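Local coordinates for CrataBL (Crataeva tapia, PDB 4IHZ), which inhibits trypsin as a Kunitz-type beta-trefoil protein and probably also inhibits factor Xa and binds glucose and N-acetylglucosamine, at residues L37-R42 / G144-L149; V63-N68 / I114-D119; Y9-T14 / R159-S164; P31-D36 / C80-I85; P132-G137 / P151-L156. All blocks are in the same frame, centred on the assembly; numbering follows the deposited sequence. Where two conformers were deposited one is given.

Interaction 1 (L37-R42 / G144-L149); sequences LITQLR and GGRRYL
The guanidinium of Arg42 carries the aliphatic part of Arg147 on one face, with CG of Arg147 over its centre and 3.6 Å from Arg42 CZ. At its edge, near the plane, Arg42 NH2 meets Gly145 O in a weak, bent bond of 2.9 Å. The second flat pair is an amide against a guanidinium, their planes only 10° apart: Arg147 turns NE and NH2 side-on to a single acceptor, Gln40 OE1, the shorter bond running from NH2 at 2.8 Å and using an in-plane lone pair. Bends at chi2 and chi3 fold Arg147 back to lie alongside Gln40, whose NE2 is taken by Ala17 O. The chains of the beta-trefoil themselves meet in a single bridge, Thr39 with Tyr148, where strand 38-40 meets strand 148-151. Gln40 N bonds to Arg147 O at 2.9 Å, and Leu149 N bonds to Ile38 O at 3.0 Å. Ile38 CG2 also packs on Leu149 CD1 at 3.6 Å. One water accepts from Arg147 N at 2.8 Å and donates to Gln40 O, while Thr39 OG1 turns to Arg25 and Asp22.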
# COMPACT_ATOMS: atom_id res chain seq x y z
N LEU A 37 -0.69 11.53 7.24
CA LEU A 37 -0.53 12.86 6.67
C LEU A 37 0.81 13.03 6.00
O LEU A 37 1.76 12.28 6.27
CB LEU A 37 -0.66 13.91 7.79
CG LEU A 37 -1.98 13.91 8.52
CD1 LEU A 37 -1.76 14.83 9.71
CD2 LEU A 37 -3.14 14.39 7.64
N ILE A 38 0.92 14.07 5.16
CA ILE A 38 2.21 14.42 4.58
C ILE A 38 2.60 15.70 5.32
O ILE A 38 1.94 16.75 5.16
CB ILE A 38 2.07 14.74 3.06
CG1 ILE A 38 1.54 13.53 2.27
CG2 ILE A 38 3.42 15.24 2.48
CD1 ILE A 38 2.41 12.31 2.38
N THR A 39 3.64 15.63 6.15
CA THR A 39 3.98 16.74 7.03
C THR A 39 5.32 17.35 6.69
O THR A 39 6.20 16.69 6.10
CB THR A 39 3.95 16.36 8.52
OG1 THR A 39 4.83 15.26 8.73
CG2 THR A 39 2.50 15.99 8.94
N GLN A 40 5.51 18.59 7.08
CA GLN A 40 6.69 19.33 6.73
C GLN A 40 7.81 19.13 7.74
O GLN A 40 7.59 19.17 8.95
CB GLN A 40 6.32 20.82 6.60
CG GLN A 40 7.44 21.62 5.93
CD GLN A 40 7.04 23.03 5.67
OE1 GLN A 40 6.30 23.65 6.46
NE2 GLN A 40 7.54 23.59 4.58
N LEU A 41 9.01 18.92 7.24
CA LEU A 41 10.16 18.73 8.13
C LEU A 41 10.82 20.08 8.37
O LEU A 41 11.63 20.53 7.57
CB LEU A 41 11.16 17.79 7.45
CG LEU A 41 10.66 16.39 7.10
CD1 LEU A 41 11.79 15.57 6.53
CD2 LEU A 41 10.18 15.72 8.34
N ARG A 42 10.39 20.76 9.43
CA ARG A 42 10.74 22.17 9.62
C ARG A 42 11.95 22.53 10.48
O ARG A 42 12.65 23.52 10.21
CB ARG A 42 9.54 22.87 10.24
CG ARG A 42 8.45 23.10 9.29
CD ARG A 42 7.52 24.09 9.89
NE ARG A 42 6.89 23.50 11.05
CZ ARG A 42 6.17 24.23 11.91
NH1 ARG A 42 6.06 25.55 11.67
NH2 ARG A 42 5.58 23.62 12.95
N GLY A 144 -1.01 19.26 15.92
CA GLY A 144 -0.19 18.92 17.08
C GLY A 144 1.20 19.52 17.03
O GLY A 144 2.16 18.97 17.58
N GLY A 145 1.33 20.65 16.33
CA GLY A 145 2.63 21.30 16.23
C GLY A 145 3.36 21.03 14.93
O GLY A 145 4.47 21.54 14.71
N ARG A 146 2.73 20.25 14.05
CA ARG A 146 3.26 19.99 12.71
C ARG A 146 2.38 20.64 11.64
O ARG A 146 1.20 20.94 11.86
CB ARG A 146 3.34 18.50 12.41
CG ARG A 146 4.54 17.90 12.93
CD ARG A 146 4.59 16.44 12.57
NE ARG A 146 5.67 15.89 13.33
CZ ARG A 146 5.93 14.59 13.42
NH1 ARG A 146 5.18 13.72 12.76
NH2 ARG A 146 6.95 14.19 14.16
N ARG A 147 2.98 20.88 10.49
CA ARG A 147 2.25 21.38 9.34
C ARG A 147 2.04 20.30 8.35
O ARG A 147 2.95 19.49 8.11
CB ARG A 147 3.00 22.53 8.69
CG ARG A 147 3.38 23.58 9.75
CD ARG A 147 3.43 24.97 9.20
NE ARG A 147 4.33 25.10 8.06
CZ ARG A 147 4.54 26.26 7.44
NH1 ARG A 147 3.94 27.37 7.89
NH2 ARG A 147 5.36 26.32 6.42
N TYR A 148 0.86 20.26 7.75
CA TYR A 148 0.50 19.14 6.85
C TYR A 148 -0.11 19.68 5.58
O TYR A 148 -0.63 20.79 5.55
CB TYR A 148 -0.47 18.18 7.56
CG TYR A 148 -1.74 18.84 8.04
CD1 TYR A 148 -2.85 18.92 7.20
CD2 TYR A 148 -1.81 19.37 9.31
CE1 TYR A 148 -4.02 19.55 7.64
CE2 TYR A 148 -2.96 19.99 9.74
CZ TYR A 148 -4.06 20.04 8.91
OH TYR A 148 -5.22 20.65 9.32
N LEU A 149 -0.04 18.89 4.53
CA LEU A 149 -0.63 19.26 3.23
C LEU A 149 -2.13 18.96 3.19
O LEU A 149 -2.58 17.95 3.71
CB LEU A 149 0.10 18.53 2.09
CG LEU A 149 1.57 18.86 1.89
CD1 LEU A 149 1.97 18.03 0.69
CD2 LEU A 149 1.77 20.37 1.62
O HOH W 1 -1.34 15.83 4.87
O HOH W 2 5.76 20.51 10.23

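Interaction 2 (V63-N68 / I114-D119); sequences VPLSHN and IERHGD
A single direct hydrogen bond joins the two backbones: Ser66 N gives its proton to Ile114 O over 2.8 Å, nearly straight at 171°. The same oxygen, Ile114 O, also receives the CA-H of Leu65, with Leu65 CA 3.4 Å away, and is thus met by two consecutive residues of the loop. Water supplements this bond. One water accepts from Ile114 N at 2.9 Å and from His67 N, and donates to Pro64 O at 2.8 Å, thereby serving both segments at once.

Apolar contact comes mainly from Leu65, whose two methyls divide the work. Leu65 CD2 reaches Ile114 CG2 at 3.7 Å, while Leu65 CD1 lies over one face of the Arg116 guanidinium, 3.6 Å from Arg116 NE. Arg116 is extended from CG to NE, which brings its flat group to the methyl; its NH2 is bonded to a glycerol, probably from the crystallisation liquor. Val63 touches Ile114 more lightly, CG1 to CD1 at 4.3 Å. Polar side chains add little: Ser66 OG rests against the aliphatic CG of Glu115.

Tyr121, on the neighbouring strand 120-125, is touched by Leu65, Ile114 and Arg116. The contact joins two parts of the beta-trefoil: the irregular loop between strands 52-55 and 69-72 is fastened to 112-117, an edge strand, within this chain, of the four-stranded sheet.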
# COMPACT_ATOMS: atom_id res chain seq x y z
N VAL A 63 6.02 14.14 -17.64
CA VAL A 63 4.79 14.41 -16.92
C VAL A 63 4.14 15.69 -17.45
O VAL A 63 4.72 16.76 -17.34
CB VAL A 63 5.10 14.57 -15.42
CG1 VAL A 63 3.87 14.96 -14.64
CG2 VAL A 63 5.74 13.29 -14.86
N PRO A 64 2.91 15.59 -17.99
CA PRO A 64 2.28 16.82 -18.49
C PRO A 64 1.71 17.63 -17.34
O PRO A 64 1.25 17.06 -16.36
CB PRO A 64 1.13 16.32 -19.37
CG PRO A 64 1.22 14.86 -19.39
CD PRO A 64 2.06 14.41 -18.23
N LEU A 65 1.77 18.95 -17.48
CA LEU A 65 1.14 19.84 -16.53
C LEU A 65 -0.35 19.83 -16.77
O LEU A 65 -0.80 19.56 -17.90
CB LEU A 65 1.68 21.27 -16.73
CG LEU A 65 3.20 21.39 -16.55
CD1 LEU A 65 3.72 22.80 -16.75
CD2 LEU A 65 3.64 20.87 -15.19
N SER A 66 -1.11 20.18 -15.74
CA SER A 66 -2.55 20.34 -15.86
C SER A 66 -3.25 19.08 -16.36
O SER A 66 -4.25 19.15 -17.08
CB SER A 66 -2.87 21.57 -16.74
OG SER A 66 -2.46 22.74 -16.08
N HIS A 67 -2.73 17.92 -15.93
CA HIS A 67 -3.19 16.61 -16.42
C HIS A 67 -3.16 15.61 -15.25
O HIS A 67 -2.21 15.58 -14.48
CB HIS A 67 -2.27 16.15 -17.56
CG HIS A 67 -2.48 14.74 -18.01
ND1 HIS A 67 -3.27 14.42 -19.09
CD2 HIS A 67 -2.00 13.57 -17.54
CE1 HIS A 67 -3.27 13.11 -19.27
NE2 HIS A 67 -2.50 12.56 -18.33
N ASN A 68 -4.23 14.83 -15.09
CA ASN A 68 -4.34 13.85 -13.98
C ASN A 68 -3.10 13.00 -13.85
O ASN A 68 -2.60 12.45 -14.84
CB ASN A 68 -5.51 12.89 -14.24
CG ASN A 68 -6.86 13.54 -14.02
OD1 ASN A 68 -6.97 14.58 -13.38
ND2 ASN A 68 -7.92 12.90 -14.54
N ILE A 114 -0.15 18.77 -11.43
CA ILE A 114 0.87 19.81 -11.23
C ILE A 114 0.47 20.96 -12.15
O ILE A 114 0.30 20.76 -13.36
CB ILE A 114 2.27 19.32 -11.60
CG1 ILE A 114 2.67 18.16 -10.69
CG2 ILE A 114 3.29 20.47 -11.48
CD1 ILE A 114 3.99 17.45 -11.10
N GLU A 115 0.28 22.14 -11.58
CA GLU A 115 -0.09 23.33 -12.40
C GLU A 115 0.90 24.43 -12.21
O GLU A 115 1.47 24.57 -11.12
CB GLU A 115 -1.49 23.83 -12.06
CG GLU A 115 -2.57 22.79 -12.41
CD GLU A 115 -3.99 23.18 -12.04
OE1 GLU A 115 -4.20 24.27 -11.45
OE2 GLU A 115 -4.90 22.36 -12.32
N ARG A 116 1.10 25.25 -13.24
CA ARG A 116 1.95 26.43 -13.03
C ARG A 116 1.28 27.42 -12.09
O ARG A 116 0.06 27.58 -12.09
CB ARG A 116 2.30 27.13 -14.33
CG ARG A 116 3.14 26.26 -15.24
CD ARG A 116 3.76 27.08 -16.34
NE ARG A 116 4.71 26.26 -17.11
CZ ARG A 116 5.96 25.98 -16.72
NH1 ARG A 116 6.44 26.43 -15.57
NH2 ARG A 116 6.72 25.20 -17.48
N HIS A 117 2.10 28.08 -11.29
CA HIS A 117 1.62 29.02 -10.30
C HIS A 117 2.72 30.06 -10.20
O HIS A 117 3.78 29.81 -9.63
CB HIS A 117 1.42 28.30 -8.96
CG HIS A 117 0.98 29.20 -7.85
ND1 HIS A 117 -0.27 29.77 -7.80
CD2 HIS A 117 1.62 29.61 -6.73
CE1 HIS A 117 -0.38 30.51 -6.71
NE2 HIS A 117 0.77 30.44 -6.05
N GLY A 118 2.49 31.23 -10.80
CA GLY A 118 3.58 32.20 -10.88
C GLY A 118 4.74 31.59 -11.66
O GLY A 118 4.53 30.94 -12.67
N ASP A 119 5.96 31.78 -11.17
CA ASP A 119 7.11 31.18 -11.87
C ASP A 119 7.43 29.83 -11.30
O ASP A 119 8.44 29.22 -11.66
CB ASP A 119 8.34 32.05 -11.78
CG ASP A 119 8.37 33.12 -12.86
OD1 ASP A 119 7.79 32.89 -13.95
OD2 ASP A 119 8.97 34.17 -12.61
O HOH W 3 -0.28 17.47 -14.06

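Interaction 3 (Y9-T14 / R159-S164); sequences YILPST and RFTRAS
Tyr9, Ile10 and Leu11 pair with Thr161, Phe160 and Arg159 in an antiparallel ladder that brings the first and last strands of the beta-trefoil together. Closure of this kind, with the two ends of the chain side by side, belongs to the Kunitz-type inhibitor fold. Tyr9 with Thr161 and Leu11 with Arg159 are the hydrogen-bonded pairs, the shortest bond running from Tyr9 N to Thr161 O at 2.7 Å; Ile10 and Phe160 form the non-hydrogen-bonded pair between them.

Arg159 is the side chain to follow. Its CG stands between the backbone N and the carbonyl carbon (chi1 57°), a placing that turns the chain back over the partner strand. From CB the path leads to Arg159 CG, 3.5 Å from Leu11 O, and then to CD, which passes the carbonyls of Pro12 and Ser13. Arg159 NE donates to Pro12 O at 2.9 Å, with the oxygen tilted from the guanidinium plane. Arg159 CZ lies 3.8 Å from Leu11 CB, and the leucine covers one face of the flat group, offset toward its rim. At the tip, Arg159 NH1 meets Leu11 CD1 at 3.7 Å, while NH2 bonds to Ser15 O, just beyond the segment.

On the other side of the sheet, Ile10 CG1 lies at the edge of the Phe160 ring, 3.9 Å from Phe160 CE1. Beyond the ladder, Ala163 CB approaches the Tyr9 ring obliquely, 3.4 Å from Tyr9 CE2.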
# COMPACT_ATOMS: atom_id res chain seq x y z
N TYR A 9 11.94 15.52 -4.95
CA TYR A 9 11.50 16.16 -3.72
C TYR A 9 10.60 17.33 -4.00
O TYR A 9 10.94 18.21 -4.81
CB TYR A 9 12.71 16.65 -2.94
CG TYR A 9 13.64 15.58 -2.47
CD1 TYR A 9 13.34 14.85 -1.32
CD2 TYR A 9 14.81 15.29 -3.17
CE1 TYR A 9 14.22 13.87 -0.88
CE2 TYR A 9 15.69 14.30 -2.74
CZ TYR A 9 15.36 13.59 -1.59
OH TYR A 9 16.19 12.64 -1.09
N ILE A 10 9.44 17.36 -3.35
CA ILE A 10 8.54 18.52 -3.39
C ILE A 10 9.01 19.50 -2.32
O ILE A 10 9.12 19.17 -1.14
CB ILE A 10 7.08 18.10 -3.12
CG1 ILE A 10 6.61 17.09 -4.17
CG2 ILE A 10 6.19 19.40 -3.07
CD1 ILE A 10 5.30 16.42 -3.76
N LEU A 11 9.32 20.73 -2.74
CA LEU A 11 9.82 21.71 -1.79
C LEU A 11 9.06 23.01 -1.96
O LEU A 11 8.70 23.35 -3.09
CB LEU A 11 11.32 21.96 -2.04
CG LEU A 11 12.16 20.73 -1.67
CD1 LEU A 11 13.46 20.79 -2.40
CD2 LEU A 11 12.41 20.74 -0.13
N PRO A 12 8.81 23.75 -0.86
CA PRO A 12 8.30 25.11 -1.05
C PRO A 12 9.23 25.91 -1.95
O PRO A 12 10.45 25.72 -1.94
CB PRO A 12 8.31 25.68 0.37
CG PRO A 12 8.36 24.43 1.29
CD PRO A 12 9.24 23.52 0.53
N SER A 13 8.64 26.81 -2.74
CA SER A 13 9.42 27.58 -3.68
C SER A 13 10.50 28.40 -3.02
O SER A 13 11.53 28.64 -3.66
CB SER A 13 8.48 28.45 -4.51
OG SER A 13 7.89 27.60 -5.47
N THR A 14 10.27 28.85 -1.78
CA THR A 14 11.26 29.67 -1.10
C THR A 14 11.79 29.13 0.24
O THR A 14 12.20 29.93 1.12
CB THR A 14 10.77 31.11 -0.88
OG1 THR A 14 9.66 31.09 0.03
CG2 THR A 14 10.36 31.75 -2.21
N ARG A 159 8.44 23.77 -5.87
CA ARG A 159 9.40 23.44 -6.88
C ARG A 159 9.74 21.96 -6.69
O ARG A 159 9.40 21.37 -5.66
CB ARG A 159 10.65 24.31 -6.69
CG ARG A 159 11.28 24.15 -5.28
CD ARG A 159 12.33 25.27 -5.00
NE ARG A 159 12.81 25.19 -3.62
CZ ARG A 159 13.86 24.48 -3.22
NH1 ARG A 159 14.62 23.83 -4.11
NH2 ARG A 159 14.19 24.43 -1.93
N PHE A 160 10.43 21.39 -7.66
CA PHE A 160 10.71 19.96 -7.63
C PHE A 160 12.19 19.76 -7.85
O PHE A 160 12.75 20.24 -8.84
CB PHE A 160 9.91 19.22 -8.69
CG PHE A 160 8.42 19.46 -8.60
CD1 PHE A 160 7.66 18.84 -7.61
CD2 PHE A 160 7.78 20.35 -9.48
CE1 PHE A 160 6.29 19.06 -7.51
CE2 PHE A 160 6.40 20.57 -9.39
CZ PHE A 160 5.65 19.93 -8.41
N THR A 161 12.83 19.08 -6.92
CA THR A 161 14.24 18.79 -7.05
C THR A 161 14.40 17.31 -7.36
O THR A 161 13.95 16.47 -6.56
CB THR A 161 14.97 19.17 -5.74
OG1 THR A 161 14.95 20.60 -5.59
CG2 THR A 161 16.43 18.72 -5.75
N ARG A 162 15.06 16.98 -8.46
CA ARG A 162 15.26 15.57 -8.81
C ARG A 162 16.14 14.94 -7.75
O ARG A 162 17.15 15.54 -7.34
CB ARG A 162 15.90 15.44 -10.19
CG ARG A 162 16.12 14.00 -10.58
CD ARG A 162 16.62 13.87 -12.01
NE ARG A 162 16.86 12.46 -12.30
CZ ARG A 162 16.81 11.90 -13.51
NH1 ARG A 162 16.52 12.63 -14.58
NH2 ARG A 162 17.03 10.59 -13.64
N ALA A 163 15.73 13.77 -7.26
CA ALA A 163 16.50 13.03 -6.25
C ALA A 163 17.45 12.12 -6.96
O ALA A 163 17.10 11.53 -7.97
CB ALA A 163 15.58 12.19 -5.39
N SER A 164 18.66 12.02 -6.43
CA SER A 164 19.63 11.16 -7.02
C SER A 164 20.51 10.56 -5.91
O SER A 164 21.36 9.72 -6.27
CB SER A 164 20.44 11.89 -8.10
OG SER A 164 21.15 12.98 -7.56

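Interaction 4 (P31-D36 / C80-I85); sequences PSCPLD and CPESKI
Cys33 and Cys80 each set SG anti to the carbonyl carbon, and the two sulfurs join in a disulfide, SG to SG 2.1 Å, with a torsion of -88° about the bond, close to the relaxed right angle. Glu82 bends sharply at chi2, 90°, which folds its carboxylate back toward Cys33. There Cys33 N donates to Glu82 OE2 at 2.9 Å in a nearly straight bond, meeting the oxygen on its syn side and somewhat out of the carboxylate plane. Disulfide and hydrogen bond thus converge on Cys33; Glu82 OE1 lies 3.4 Å from Cys33 CB. Pro81 flanks the bridge: Pro81 CG comes to 3.4 Å from Pro31 O and Pro81 CD to 3.8 Å from Ser32 CA. Disulfides linking two loops in this way are a familiar feature of Kunitz-type beta-trefoil inhibitors. The first loop runs from helix 22-26 to strand 38-40, the second from strand 69-72 to strand 87-91. Asp36 bonds to Thr101 and to the backbone of Asn23 in the helix, on which Cys80 also packs, while Pro81 and Glu82 lie against His72 and Phe105 of the second subunit.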
# COMPACT_ATOMS: atom_id res chain seq x y z
N PRO A 31 0.01 -0.73 13.28
CA PRO A 31 -1.03 -1.74 13.00
C PRO A 31 -1.92 -1.36 11.83
O PRO A 31 -2.46 -2.23 11.14
CB PRO A 31 -1.84 -1.81 14.30
CG PRO A 31 -1.62 -0.46 14.94
CD PRO A 31 -0.19 -0.09 14.61
N SER A 32 -2.10 -0.05 11.64
CA SER A 32 -2.87 0.53 10.55
C SER A 32 -2.53 2.01 10.57
O SER A 32 -2.00 2.54 11.56
CB SER A 32 -4.39 0.34 10.72
OG SER A 32 -4.84 0.99 11.90
N CYS A 33 -2.82 2.67 9.46
CA CYS A 33 -2.55 4.09 9.32
C CYS A 33 -3.74 4.74 8.65
O CYS A 33 -3.69 5.04 7.46
CB CYS A 33 -1.32 4.32 8.46
SG CYS A 33 0.21 3.65 9.18
N PRO A 34 -4.80 4.99 9.43
CA PRO A 34 -6.03 5.52 8.86
C PRO A 34 -5.87 6.93 8.29
O PRO A 34 -6.68 7.32 7.46
CB PRO A 34 -7.02 5.53 10.03
CG PRO A 34 -6.22 5.27 11.23
CD PRO A 34 -4.93 4.66 10.86
N LEU A 35 -4.85 7.67 8.74
CA LEU A 35 -4.68 9.06 8.30
C LEU A 35 -3.22 9.46 8.30
O LEU A 35 -2.76 10.22 9.15
CB LEU A 35 -5.51 10.00 9.19
CG LEU A 35 -5.78 11.33 8.49
CD1 LEU A 35 -7.06 11.23 7.68
CD2 LEU A 35 -5.91 12.43 9.55
N ASP A 36 -2.50 8.95 7.31
CA ASP A 36 -1.06 9.14 7.26
C ASP A 36 -0.79 10.43 6.49
O ASP A 36 -0.71 10.44 5.27
CB ASP A 36 -0.40 7.94 6.58
CG ASP A 36 1.12 7.97 6.67
OD1 ASP A 36 1.66 8.29 7.76
OD2 ASP A 36 1.79 7.66 5.64
N CYS A 80 3.44 1.33 7.38
CA CYS A 80 1.97 1.18 7.34
C CYS A 80 1.64 -0.05 6.53
O CYS A 80 2.37 -0.41 5.61
CB CYS A 80 1.34 2.40 6.64
SG CYS A 80 1.53 3.91 7.60
N PRO A 81 0.50 -0.69 6.82
CA PRO A 81 0.06 -1.75 5.91
C PRO A 81 -0.49 -1.21 4.61
O PRO A 81 -0.45 -1.91 3.60
CB PRO A 81 -1.09 -2.43 6.67
CG PRO A 81 -1.16 -1.81 8.01
CD PRO A 81 -0.29 -0.60 8.06
N GLU A 82 -0.98 0.03 4.63
CA GLU A 82 -1.58 0.63 3.44
C GLU A 82 -0.52 1.15 2.43
O GLU A 82 0.69 1.14 2.74
CB GLU A 82 -2.48 1.80 3.86
CG GLU A 82 -3.60 1.41 4.84
CD GLU A 82 -3.19 1.52 6.33
OE1 GLU A 82 -2.00 1.59 6.64
OE2 GLU A 82 -4.10 1.49 7.18
N SER A 83 -0.96 1.57 1.26
CA SER A 83 -0.04 1.90 0.18
C SER A 83 0.75 3.20 0.46
O SER A 83 0.42 3.98 1.35
CB SER A 83 -0.83 2.13 -1.10
OG SER A 83 -1.44 3.42 -1.00
N LYS A 84 1.69 3.47 -0.45
CA LYS A 84 2.45 4.74 -0.48
C LYS A 84 1.81 5.78 -1.38
O LYS A 84 2.39 6.85 -1.60
CB LYS A 84 3.85 4.43 -1.01
CG LYS A 84 4.63 3.43 -0.15
CD LYS A 84 5.87 3.02 -0.87
CE LYS A 84 6.63 1.95 -0.08
NZ LYS A 84 7.63 1.47 -1.02
N ILE A 85 0.63 5.47 -1.91
CA ILE A 85 0.02 6.29 -2.95
C ILE A 85 -0.79 7.41 -2.28
O ILE A 85 -1.53 7.19 -1.35
CB ILE A 85 -0.86 5.41 -3.82
CG1 ILE A 85 0.02 4.35 -4.52
CG2 ILE A 85 -1.67 6.27 -4.88
CD1 ILE A 85 -0.74 3.11 -4.95

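Interaction 5 (P132-G137 / P151-L156); sequences PCRDVG and PRDRPL
Val136 and Leu156 supply the straightest tie between strand 134-139 and the loop that follows strand 148-151 in this beta-trefoil: Leu156 N donates to Val136 O at 3.0 Å and 176°. The packing is close here. Gly137 CA lies 3.2 Å from Arg154 O in a CA-H...O contact. A water bonded to both Val136 O and Leu156 O continues the link. Nearby, Val136 CG2 touches Pro151 CB at 4.2 Å, and strand 120-125 backs the valine through Leu123.

Asp135 marks the passage to the outer side. Its carboxylate runs alongside the Pro155 ring, Asp135 OD2 3.3 Å from Pro155 CG, while OD1 makes a salt bridge with Lys122. That cation probably eases the proximity of a second acid, Asp153. The carboxylates of Asp135 and Asp153 are turned 69° against each other, and Asp153 OD1 is occupied with Asp135 N, which reaches it from above the carboxylate plane at 2.9 Å. In return Asp153 N gives only a weak bond to Asp135 O.

Toward solvent, where Arg134, Asp153 and Arg154 are exposed, contact becomes looser and water takes over. Arg134 lies with CG 3.6 Å from Asp153 OD2, but the charged ends do not meet. Instead a water at the edge of the guanidinium, in its plane, accepts from Arg134 NE at 2.8 Å and donates weakly to Asp153 OD2.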
# COMPACT_ATOMS: atom_id res chain seq x y z
N PRO A 132 -13.52 21.13 -11.37
CA PRO A 132 -12.48 21.98 -10.78
C PRO A 132 -11.69 21.18 -9.78
O PRO A 132 -12.19 20.21 -9.21
CB PRO A 132 -13.28 23.03 -10.00
CG PRO A 132 -14.64 22.98 -10.59
CD PRO A 132 -14.87 21.55 -10.95
N CYS A 133 -10.46 21.61 -9.57
CA CYS A 133 -9.59 20.93 -8.64
C CYS A 133 -9.40 21.85 -7.44
O CYS A 133 -9.66 23.05 -7.51
CB CYS A 133 -8.25 20.62 -9.31
SG CYS A 133 -8.36 19.64 -10.83
N ARG A 134 -8.90 21.31 -6.32
CA ARG A 134 -8.64 22.11 -5.15
C ARG A 134 -7.15 22.27 -4.96
O ARG A 134 -6.41 21.29 -4.98
CB ARG A 134 -9.22 21.43 -3.91
CG ARG A 134 -10.74 21.57 -3.80
CD ARG A 134 -11.26 20.98 -2.52
NE ARG A 134 -12.73 20.99 -2.52
CZ ARG A 134 -13.51 19.92 -2.63
NH1 ARG A 134 -13.01 18.69 -2.75
NH2 ARG A 134 -14.84 20.09 -2.64
N ASP A 135 -6.70 23.49 -4.73
CA ASP A 135 -5.27 23.76 -4.54
C ASP A 135 -4.81 23.12 -3.23
O ASP A 135 -5.47 23.20 -2.20
CB ASP A 135 -5.01 25.28 -4.48
CG ASP A 135 -5.17 25.97 -5.85
OD1 ASP A 135 -5.35 25.32 -6.89
OD2 ASP A 135 -5.12 27.21 -5.87
N VAL A 136 -3.63 22.50 -3.28
CA VAL A 136 -3.04 21.92 -2.08
C VAL A 136 -2.13 22.94 -1.43
O VAL A 136 -1.29 23.57 -2.10
CB VAL A 136 -2.22 20.69 -2.45
CG1 VAL A 136 -1.41 20.21 -1.25
CG2 VAL A 136 -3.20 19.58 -2.91
N GLY A 137 -2.36 23.17 -0.14
CA GLY A 137 -1.58 24.11 0.64
C GLY A 137 -1.18 23.51 1.96
O GLY A 137 -1.35 22.31 2.20
N PRO A 151 -5.95 19.94 0.74
CA PRO A 151 -6.50 20.60 -0.47
C PRO A 151 -7.58 21.60 -0.09
O PRO A 151 -8.78 21.30 -0.11
CB PRO A 151 -7.06 19.42 -1.27
CG PRO A 151 -7.49 18.44 -0.22
CD PRO A 151 -6.52 18.60 0.95
N ARG A 152 -7.15 22.81 0.27
CA ARG A 152 -8.10 23.80 0.78
C ARG A 152 -8.04 25.10 0.02
O ARG A 152 -8.35 26.18 0.60
CB ARG A 152 -7.91 23.99 2.28
CG ARG A 152 -8.17 22.71 3.03
CD ARG A 152 -8.28 22.86 4.53
NE ARG A 152 -8.21 21.54 5.15
CZ ARG A 152 -7.99 21.33 6.44
NH1 ARG A 152 -7.85 22.35 7.29
NH2 ARG A 152 -7.91 20.08 6.89
N ASP A 153 -7.71 24.99 -1.27
CA ASP A 153 -7.72 26.11 -2.22
C ASP A 153 -6.88 27.35 -1.88
O ASP A 153 -7.15 28.45 -2.39
CB ASP A 153 -9.14 26.48 -2.65
CG ASP A 153 -9.63 25.62 -3.79
OD1 ASP A 153 -8.86 25.42 -4.79
OD2 ASP A 153 -10.77 25.13 -3.68
N ARG A 154 -5.87 27.17 -1.02
CA ARG A 154 -4.82 28.18 -0.76
C ARG A 154 -3.47 27.60 -1.17
O ARG A 154 -2.84 26.87 -0.39
CB ARG A 154 -4.81 28.56 0.72
CG ARG A 154 -6.12 29.18 1.16
CD ARG A 154 -6.12 29.50 2.64
NE ARG A 154 -6.30 28.32 3.49
CZ ARG A 154 -7.47 27.76 3.78
NH1 ARG A 154 -8.60 28.23 3.25
NH2 ARG A 154 -7.53 26.71 4.59
N PRO A 155 -3.04 27.86 -2.40
CA PRO A 155 -1.95 27.01 -2.89
C PRO A 155 -0.60 27.30 -2.24
O PRO A 155 -0.27 28.46 -1.98
CB PRO A 155 -1.88 27.31 -4.37
CG PRO A 155 -2.46 28.70 -4.51
CD PRO A 155 -3.50 28.83 -3.42
N LEU A 156 0.13 26.22 -1.96
CA LEU A 156 1.54 26.33 -1.63
C LEU A 156 2.34 26.36 -2.92
O LEU A 156 2.27 25.41 -3.73
CB LEU A 156 1.97 25.12 -0.78
CG LEU A 156 3.47 25.11 -0.44
CD1 LEU A 156 3.91 26.25 0.46
CD2 LEU A 156 3.82 23.75 0.19
O HOH W 4 -8.90 25.42 -8.01
O HOH W 5 -13.58 23.68 -2.42
O HOH W 6 0.84 23.09 -3.90

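Overall arrangement
The five contacts spread through a single beta-trefoil. Interaction 3, joining strands 8-12 and 158-162, encloses all the others along the chain, so the fold is closed end to end. Interactions 1, 2 and 5 reach the four-stranded sheet of 112-117, 120-125, 134-139 and 148-151; 1 and 5 meet where Leu149 packs on Val136 and Leu156, and 2 and 5 where His117 touches Pro155. Ile114 and Phe160 connect 2 with 3, and Gln40 and Pro12 connect 1 with 3. Interaction 4 adjoins interaction 1 in sequence, their centres about 16 Å apart; its centre lies about 27 Å from that of interaction 2, and it places the Cys33-Cys80 disulfide beside the second subunit.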